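Long-range contact in porin (PDB 2POR), which assembles as a homotrimer whose channels let small hydrophilic solutes, up to about 0.6 kDa, diffuse passively across the outer membrane: residues A[86-100]-A[237-250]. Numbering follows the deposited sequence.
Sequences LYEVGYTDLDDRGGN and DSTFGATTVGGYVQ. With CA (calcium ion), chain C.
Aromatic packing joins residues 86-100, part of the long loop folded into the barrel, to the inner side of strands 226-240 and 243-254, Y87 and Y248 illustrating how two rings can seat a calcium-bound loop on a wall. The Y87 ring, swung out with CG anti to its own N (chi1 -177°), lies along glycine backbone, CD2 3.5 Å from G246 C, where a CB would clash, while D237 CB covers one face. Replacing Y87 with an alanine would probably open a gap beside G246 and strip D237 CB of its aromatic cover. N100 CA makes a CH-pi contact over one face of the Y248 ring, 3.9 Å from the centroid, V89 CG2 meets the edge at CE2, and L86 CD1 packs on Y248 CB and Q250 CG. A water links Y248 OH to L94 O. Q250 NE2 donates to G99 O (3.0 Å, N-H...O angle 132°) and to D101 O, while OE1 is hydrogen-bonded to Y200 OH. N100 links metal to loop backbone: OD1 binds calcium at 2.3 Å, and ND2 donates nearly straight to L86 O from above the carbonyl plane. D93, D95 and D101 complete this site's protein ligands, within the inward-folded loop characteristic of 16-stranded porins.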
loop_
_atom_site.group_PDB
_atom_site.type_symbol
_atom_site.label_atom_id
_atom_site.label_comp_id
_atom_site.label_asym_id
_atom_site.label_seq_id
_atom_site.Cartn_x
_atom_site.Cartn_y
_atom_site.Cartn_z
ATOM N N LEU A 86 14.473 -18.541 -18.415
ATOM C CA LEU A 86 14.794 -19.950 -18.357
ATOM C C LEU A 86 14.052 -20.501 -17.150
ATOM O O LEU A 86 13.405 -19.739 -16.400
ATOM C CB LEU A 86 16.326 -20.140 -18.230
ATOM C CG LEU A 86 17.207 -19.561 -19.329
ATOM C CD1 LEU A 86 18.613 -20.042 -19.008
ATOM C CD2 LEU A 86 16.833 -20.021 -20.749
ATOM N N TYR A 87 14.106 -21.816 -16.953
ATOM C CA TYR A 87 13.407 -22.497 -15.862
ATOM C C TYR A 87 13.708 -21.877 -14.491
ATOM O O TYR A 87 14.857 -21.781 -14.099
ATOM C CB TYR A 87 13.802 -23.997 -15.862
ATOM C CG TYR A 87 13.066 -24.810 -14.799
ATOM C CD1 TYR A 87 11.697 -25.054 -14.899
ATOM C CD2 TYR A 87 13.775 -25.281 -13.715
ATOM C CE1 TYR A 87 11.059 -25.769 -13.900
ATOM C CE2 TYR A 87 13.144 -25.984 -12.713
ATOM C CZ TYR A 87 11.797 -26.214 -12.821
ATOM O OH TYR A 87 11.180 -26.872 -11.788
ATOM N N GLU A 88 12.693 -21.516 -13.713
ATOM C CA GLU A 88 12.842 -20.866 -12.434
ATOM C C GLU A 88 13.089 -21.883 -11.373
ATOM O O GLU A 88 12.327 -22.829 -11.171
ATOM C CB GLU A 88 11.582 -20.058 -12.156
ATOM C CG GLU A 88 11.685 -19.301 -10.870
ATOM C CD GLU A 88 10.536 -18.342 -10.596
ATOM O OE1 GLU A 88 10.239 -17.457 -11.387
ATOM O OE2 GLU A 88 9.948 -18.451 -9.536
ATOM N N VAL A 89 14.191 -21.673 -10.683
ATOM C CA VAL A 89 14.613 -22.567 -9.629
ATOM C C VAL A 89 14.405 -21.945 -8.262
ATOM O O VAL A 89 14.694 -20.750 -8.084
ATOM C CB VAL A 89 16.103 -22.913 -9.875
ATOM C CG1 VAL A 89 16.665 -23.677 -8.677
ATOM C CG2 VAL A 89 16.230 -23.720 -11.168
ATOM N N GLY A 90 13.955 -22.838 -7.356
ATOM C CA GLY A 90 13.740 -22.650 -5.923
ATOM C C GLY A 90 12.388 -22.013 -5.553
ATOM O O GLY A 90 11.823 -21.247 -6.334
ATOM N N TYR A 91 11.826 -22.274 -4.366
ATOM C CA TYR A 91 10.558 -21.676 -3.986
ATOM C C TYR A 91 10.680 -20.179 -3.827
ATOM O O TYR A 91 9.669 -19.507 -3.948
ATOM C CB TYR A 91 10.049 -22.311 -2.694
ATOM C CG TYR A 91 10.438 -21.683 -1.360
ATOM C CD1 TYR A 91 9.643 -20.715 -0.812
ATOM C CD2 TYR A 91 11.571 -22.088 -0.681
ATOM C CE1 TYR A 91 9.985 -20.165 0.398
ATOM C CE2 TYR A 91 11.920 -21.544 0.543
ATOM C CZ TYR A 91 11.117 -20.583 1.060
ATOM O OH TYR A 91 11.434 -19.998 2.246
ATOM N N THR A 92 11.865 -19.594 -3.521
ATOM C CA THR A 92 12.017 -18.136 -3.355
ATOM C C THR A 92 12.500 -17.495 -4.659
ATOM O O THR A 92 12.619 -16.281 -4.705
ATOM C CB THR A 92 13.047 -17.781 -2.211
ATOM O OG1 THR A 92 14.286 -18.355 -2.606
ATOM C CG2 THR A 92 12.745 -18.354 -0.866
ATOM N N ASP A 93 12.737 -18.258 -5.747
ATOM C CA ASP A 93 13.326 -17.848 -7.023
ATOM C C ASP A 93 14.760 -17.431 -6.721
ATOM O O ASP A 93 15.066 -16.252 -6.464
ATOM C CB ASP A 93 12.549 -16.679 -7.683
ATOM C CG ASP A 93 13.057 -16.247 -9.046
ATOM O OD1 ASP A 93 13.946 -16.849 -9.667
ATOM O OD2 ASP A 93 12.575 -15.248 -9.572
ATOM N N LEU A 94 15.643 -18.433 -6.679
ATOM C CA LEU A 94 17.027 -18.234 -6.213
ATOM C C LEU A 94 17.874 -17.527 -7.240
ATOM O O LEU A 94 18.667 -18.145 -7.938
ATOM C CB LEU A 94 17.697 -19.562 -5.888
ATOM C CG LEU A 94 17.227 -20.310 -4.693
ATOM C CD1 LEU A 94 17.803 -21.741 -4.737
ATOM C CD2 LEU A 94 17.619 -19.555 -3.446
ATOM N N ASP A 95 17.735 -16.216 -7.348
ATOM C CA ASP A 95 18.492 -15.440 -8.308
ATOM C C ASP A 95 19.783 -14.848 -7.743
ATOM O O ASP A 95 20.506 -14.107 -8.394
ATOM C CB ASP A 95 17.680 -14.308 -8.785
ATOM C CG ASP A 95 16.588 -14.697 -9.745
ATOM O OD1 ASP A 95 16.707 -15.655 -10.487
ATOM O OD2 ASP A 95 15.573 -14.021 -9.773
ATOM N N ASP A 96 20.073 -15.188 -6.511
ATOM C CA ASP A 96 21.176 -14.641 -5.741
ATOM C C ASP A 96 22.542 -14.812 -6.412
ATOM O O ASP A 96 23.408 -13.965 -6.203
ATOM C CB ASP A 96 21.167 -15.322 -4.367
ATOM C CG ASP A 96 19.841 -15.253 -3.623
ATOM O OD1 ASP A 96 18.905 -16.030 -3.890
ATOM O OD2 ASP A 96 19.770 -14.376 -2.773
ATOM N N ARG A 97 22.804 -15.857 -7.211
ATOM C CA ARG A 97 24.091 -16.086 -7.858
ATOM C C ARG A 97 24.052 -15.819 -9.340
ATOM O O ARG A 97 24.977 -16.182 -10.083
ATOM C CB ARG A 97 24.532 -17.532 -7.575
ATOM C CG ARG A 97 24.845 -17.865 -6.123
ATOM C CD ARG A 97 26.071 -17.076 -5.631
ATOM N NE ARG A 97 26.293 -17.381 -4.230
ATOM C CZ ARG A 97 25.880 -16.597 -3.211
ATOM N NH1 ARG A 97 25.259 -15.445 -3.437
ATOM N NH2 ARG A 97 25.968 -17.006 -1.930
ATOM N N GLY A 98 22.998 -15.166 -9.831
ATOM C CA GLY A 98 22.839 -14.896 -11.263
ATOM C C GLY A 98 21.379 -15.060 -11.727
ATOM O O GLY A 98 20.843 -14.249 -12.498
ATOM N N GLY A 99 20.827 -16.192 -11.290
ATOM C CA GLY A 99 19.428 -16.495 -11.506
ATOM C C GLY A 99 19.069 -17.043 -12.863
ATOM O O GLY A 99 19.873 -17.184 -13.779
ATOM N N ASN A 100 17.793 -17.312 -13.034
ATOM C CA ASN A 100 17.276 -17.963 -14.244
ATOM C C ASN A 100 16.908 -16.966 -15.301
ATOM O O ASN A 100 16.631 -17.314 -16.438
ATOM C CB ASN A 100 16.044 -18.798 -13.845
ATOM C CG ASN A 100 14.895 -17.929 -13.352
ATOM O OD1 ASN A 100 14.993 -17.198 -12.364
ATOM N ND2 ASN A 100 13.768 -17.939 -14.046
ATOM N N ASP A 237 13.421 -28.619 -18.539
ATOM C CA ASP A 237 12.637 -29.109 -17.412
ATOM C C ASP A 237 11.694 -30.184 -17.937
ATOM O O ASP A 237 11.286 -30.114 -19.110
ATOM C CB ASP A 237 11.807 -28.020 -16.767
ATOM C CG ASP A 237 10.818 -27.288 -17.633
ATOM O OD1 ASP A 237 11.187 -26.337 -18.312
ATOM O OD2 ASP A 237 9.655 -27.662 -17.597
ATOM N N SER A 238 11.349 -31.151 -17.113
ATOM C CA SER A 238 10.461 -32.203 -17.540
ATOM C C SER A 238 9.573 -32.593 -16.396
ATOM O O SER A 238 9.995 -32.615 -15.230
ATOM C CB SER A 238 11.244 -33.424 -17.977
ATOM O OG SER A 238 10.385 -34.271 -18.744
ATOM N N THR A 239 8.342 -32.918 -16.764
ATOM C CA THR A 239 7.358 -33.336 -15.782
ATOM C C THR A 239 6.972 -34.806 -15.888
ATOM O O THR A 239 6.594 -35.279 -16.958
ATOM C CB THR A 239 6.128 -32.463 -15.950
ATOM O OG1 THR A 239 6.531 -31.104 -15.841
ATOM C CG2 THR A 239 5.101 -32.739 -14.877
ATOM N N PHE A 240 7.051 -35.525 -14.785
ATOM C CA PHE A 240 6.620 -36.917 -14.661
ATOM C C PHE A 240 5.641 -37.022 -13.479
ATOM O O PHE A 240 6.008 -37.091 -12.288
ATOM C CB PHE A 240 7.780 -37.897 -14.374
ATOM C CG PHE A 240 9.170 -37.300 -14.196
ATOM C CD1 PHE A 240 9.893 -36.901 -15.315
ATOM C CD2 PHE A 240 9.697 -37.177 -12.922
ATOM C CE1 PHE A 240 11.157 -36.378 -15.163
ATOM C CE2 PHE A 240 10.963 -36.652 -12.781
ATOM C CZ PHE A 240 11.684 -36.255 -13.897
ATOM N N GLY A 241 4.353 -36.984 -13.806
ATOM C CA GLY A 241 3.331 -37.066 -12.793
ATOM C C GLY A 241 3.158 -35.719 -12.091
ATOM O O GLY A 241 2.864 -34.686 -12.708
ATOM N N ALA A 242 3.326 -35.765 -10.773
ATOM C CA ALA A 242 3.256 -34.569 -9.947
ATOM C C ALA A 242 4.629 -33.873 -9.846
ATOM O O ALA A 242 4.679 -32.767 -9.310
ATOM C CB ALA A 242 2.779 -34.984 -8.559
ATOM N N THR A 243 5.730 -34.462 -10.340
ATOM C CA THR A 243 7.092 -33.978 -10.204
ATOM C C THR A 243 7.636 -33.291 -11.415
ATOM O O THR A 243 7.662 -33.888 -12.492
ATOM C CB THR A 243 8.053 -35.126 -9.881
ATOM O OG1 THR A 243 7.488 -35.813 -8.772
ATOM C CG2 THR A 243 9.443 -34.673 -9.477
ATOM N N THR A 244 8.066 -32.048 -11.263
ATOM C CA THR A 244 8.818 -31.399 -12.323
ATOM C C THR A 244 10.246 -31.279 -11.793
ATOM O O THR A 244 10.464 -31.061 -10.585
ATOM C CB THR A 244 8.249 -30.059 -12.588
ATOM O OG1 THR A 244 6.895 -30.315 -12.977
ATOM C CG2 THR A 244 9.058 -29.268 -13.616
ATOM N N VAL A 245 11.203 -31.519 -12.685
ATOM C CA VAL A 245 12.638 -31.440 -12.413
ATOM C C VAL A 245 13.184 -30.593 -13.549
ATOM O O VAL A 245 12.701 -30.687 -14.687
ATOM C CB VAL A 245 13.283 -32.839 -12.424
ATOM C CG1 VAL A 245 14.797 -32.767 -12.303
ATOM C CG2 VAL A 245 12.816 -33.589 -11.189
ATOM N N GLY A 246 14.118 -29.689 -13.238
ATOM C CA GLY A 246 14.678 -28.836 -14.266
ATOM C C GLY A 246 15.915 -28.061 -13.822
ATOM O O GLY A 246 16.237 -28.027 -12.623
ATOM N N GLY A 247 16.586 -27.411 -14.769
ATOM C CA GLY A 247 17.766 -26.655 -14.440
ATOM C C GLY A 247 18.144 -25.804 -15.611
ATOM O O GLY A 247 17.530 -25.929 -16.673
ATOM N N TYR A 248 19.164 -24.959 -15.452
ATOM C CA TYR A 248 19.580 -24.072 -16.517
ATOM C C TYR A 248 21.080 -23.810 -16.349
ATOM O O TYR A 248 21.621 -24.040 -15.247
ATOM C CB TYR A 248 18.809 -22.735 -16.441
ATOM C CG TYR A 248 19.074 -21.923 -15.169
ATOM C CD1 TYR A 248 20.170 -21.073 -15.139
ATOM C CD2 TYR A 248 18.309 -22.068 -14.019
ATOM C CE1 TYR A 248 20.497 -20.385 -13.979
ATOM C CE2 TYR A 248 18.636 -21.376 -12.847
ATOM C CZ TYR A 248 19.745 -20.522 -12.829
ATOM O OH TYR A 248 20.135 -19.801 -11.695
ATOM N N VAL A 249 21.740 -23.303 -17.382
ATOM C CA VAL A 249 23.117 -22.831 -17.235
ATOM C C VAL A 249 23.233 -21.669 -18.205
ATOM O O VAL A 249 22.658 -21.661 -19.304
ATOM C CB VAL A 249 24.144 -23.975 -17.531
ATOM C CG1 VAL A 249 24.088 -24.429 -18.972
ATOM C CG2 VAL A 249 25.539 -23.454 -17.213
ATOM N N GLN A 250 23.875 -20.592 -17.754
ATOM C CA GLN A 250 24.020 -19.415 -18.568
ATOM C C GLN A 250 25.465 -18.959 -18.402
ATOM O O GLN A 250 26.096 -19.253 -17.369
ATOM C CB GLN A 250 23.164 -18.252 -18.099
ATOM C CG GLN A 250 21.751 -18.594 -17.787
ATOM C CD GLN A 250 20.900 -17.357 -17.806
ATOM O OE1 GLN A 250 20.876 -16.627 -18.782
ATOM N NE2 GLN A 250 20.173 -17.030 -16.760
HETATM CA CA CA C . 14.257 -15.258 -11.346
HETATM O O HOH W 1 12.344 -15.977 -12.588
HETATM O O HOH W 2 18.161 -19.934 -9.897
HETATM O O HOH W 3 22.505 -19.041 -10.437
HETATM O O HOH W 4 13.231 -13.279 -11.605
#